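Local coordinates for aspartate aminotransferase (Thermotoga maritima, PDB 1O4S), which transfers the amino group of L-aspartate to 2-oxoglutarate, giving oxaloacetate and L-glutamate, with pyridoxal 5'-phosphate as cofactor, at residues K348-V353 against D380-F385. Sequence-based numbering, arbitrary orientation.
Sequences KKVALV and DRIEDF
Lys348 and Arg381 meet at their CB atoms and then part. Each has CG anti to its own carbonyl carbon, but Arg381 runs extended to NE while Lys348 bends at chi2 (-52°) and then runs straight. The bend lays the lysine chain over the helix backbone: its CG comes 3.9 Å from Phe385 CB, and its CE packs against Arg381 O. Its ammonium ends beside Asp384, with NZ 3.6 Å from CB of that residue. Lys348 NZ and Asp384 OD2, 4.4 Å apart, are too far for a direct salt bridge; one water accepts from NZ and donates to OD2, at 2.8 Å from each. A long aliphatic chain with a charged end suits this partly exposed border. With the long chain cut back to an alanine, the helix flank at Phe385 would probably lose its cover, and the water and the Asp384 carboxylate their cationic mate.

Arg381 reaches the other way, to the C-terminal end of helix 337-348. Its NH1 gives Lys348 O a weak hydrogen bond of 2.8 Å, bent to 120° at the hydrogen, and also bonds Asp42 O, while NH2 forms a salt bridge with Glu377. Several partners thus fix the guanidinium, beside Lys349, the first residue to leave the helix, with positive phi. The methylenes of Arg381 serve as apolar surface: CD meets Val350 CG2 at 3.6 Å. Deeper in, branched side chains fill the interface, Ile382 CD1 lying 4.2 Å from Leu352 CD1 and near Val350 CG1.

Helix 372-386 thereby packs against a helix-to-strand junction in the small domain of this class I aminotransferase, where Lys349 and Ala351 pair with Ile44 of strand 44-45, Leu352 rests on strand 363-367, and Phe385 meets Phe340 of helix 337-348 edge-to-face.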
# COMPACT_ATOMS: atom_id res chain seq x y z
N LYS B 348 28.26 -21.52 13.82
CA LYS B 348 28.21 -20.68 15.02
C LYS B 348 26.80 -20.22 15.38
O LYS B 348 26.60 -19.67 16.45
CB LYS B 348 29.11 -19.43 14.88
CG LYS B 348 30.63 -19.69 14.82
CD LYS B 348 31.14 -20.55 15.97
CE LYS B 348 32.62 -20.76 15.85
NZ LYS B 348 33.17 -21.43 17.05
N LYS B 349 25.84 -20.49 14.49
CA LYS B 349 24.44 -20.09 14.67
C LYS B 349 24.33 -18.59 14.97
O LYS B 349 23.55 -18.15 15.85
CB LYS B 349 23.72 -20.94 15.72
CG LYS B 349 24.25 -22.37 15.91
CD LYS B 349 23.83 -23.33 14.83
CE LYS B 349 24.27 -24.75 15.17
NZ LYS B 349 25.66 -25.10 14.74
N VAL B 350 25.12 -17.81 14.22
CA VAL B 350 24.96 -16.36 14.12
C VAL B 350 24.56 -16.00 12.70
O VAL B 350 25.22 -16.40 11.73
CB VAL B 350 26.25 -15.59 14.49
CG1 VAL B 350 26.00 -14.07 14.41
CG2 VAL B 350 26.73 -16.01 15.87
N ALA B 351 23.50 -15.22 12.60
CA ALA B 351 22.96 -14.74 11.33
C ALA B 351 23.34 -13.29 11.00
O ALA B 351 22.98 -12.35 11.70
CB ALA B 351 21.47 -14.93 11.30
N LEU B 352 24.08 -13.13 9.89
CA LEU B 352 24.38 -11.84 9.28
C LEU B 352 23.86 -11.78 7.83
O LEU B 352 23.44 -12.79 7.26
CB LEU B 352 25.88 -11.55 9.32
CG LEU B 352 26.60 -11.70 10.67
CD1 LEU B 352 28.11 -11.69 10.54
CD2 LEU B 352 26.18 -10.64 11.62
N VAL B 353 23.87 -10.59 7.26
CA VAL B 353 23.37 -10.39 5.92
C VAL B 353 24.56 -10.19 4.97
O VAL B 353 25.36 -9.31 5.18
CB VAL B 353 22.47 -9.16 5.85
CG1 VAL B 353 21.86 -9.06 4.47
CG2 VAL B 353 21.37 -9.23 6.94
N ASP B 380 31.74 -12.96 20.39
CA ASP B 380 32.55 -14.10 20.85
C ASP B 380 32.64 -15.16 19.77
O ASP B 380 33.72 -15.62 19.43
CB ASP B 380 31.91 -14.77 22.08
CG ASP B 380 32.39 -14.19 23.39
OD1 ASP B 380 31.82 -14.56 24.45
OD2 ASP B 380 33.34 -13.39 23.47
N ARG B 381 31.47 -15.58 19.27
CA ARG B 381 31.40 -16.67 18.30
C ARG B 381 32.04 -16.26 16.99
O ARG B 381 32.74 -17.05 16.36
CB ARG B 381 29.96 -17.07 18.03
CG ARG B 381 29.21 -17.68 19.20
CD ARG B 381 27.74 -17.70 18.91
NE ARG B 381 26.92 -18.29 19.96
CZ ARG B 381 25.68 -18.72 19.78
NH1 ARG B 381 25.11 -18.67 18.57
NH2 ARG B 381 25.00 -19.21 20.80
N ILE B 382 31.80 -15.02 16.59
CA ILE B 382 32.39 -14.45 15.40
C ILE B 382 33.91 -14.43 15.50
O ILE B 382 34.57 -14.71 14.52
CB ILE B 382 31.81 -13.04 15.10
CG1 ILE B 382 30.36 -13.17 14.63
CG2 ILE B 382 32.64 -12.29 14.02
CD1 ILE B 382 29.65 -11.85 14.46
N GLU B 383 34.45 -14.15 16.69
CA GLU B 383 35.90 -14.04 16.93
C GLU B 383 36.56 -15.42 16.83
O GLU B 383 37.64 -15.58 16.23
CB GLU B 383 36.18 -13.39 18.30
CG GLU B 383 37.65 -13.14 18.64
CD GLU B 383 37.88 -12.38 19.96
OE1 GLU B 383 36.92 -11.97 20.64
OE2 GLU B 383 39.06 -12.18 20.32
N ASP B 384 35.89 -16.41 17.40
CA ASP B 384 36.27 -17.82 17.26
C ASP B 384 36.27 -18.30 15.80
O ASP B 384 37.14 -19.08 15.37
CB ASP B 384 35.33 -18.70 18.09
CG ASP B 384 35.68 -18.69 19.58
OD1 ASP B 384 36.61 -17.94 20.00
OD2 ASP B 384 35.07 -19.41 20.41
N PHE B 385 35.28 -17.84 15.04
CA PHE B 385 35.09 -18.23 13.66
C PHE B 385 36.20 -17.59 12.80
O PHE B 385 36.76 -18.24 11.90
CB PHE B 385 33.70 -17.79 13.22
CG PHE B 385 33.39 -18.07 11.79
CD1 PHE B 385 32.95 -19.32 11.40
CD2 PHE B 385 33.50 -17.07 10.84
CE1 PHE B 385 32.63 -19.59 10.08
CE2 PHE B 385 33.19 -17.33 9.52
CZ PHE B 385 32.76 -18.59 9.14
O HOH W 1 32.49 -20.09 19.45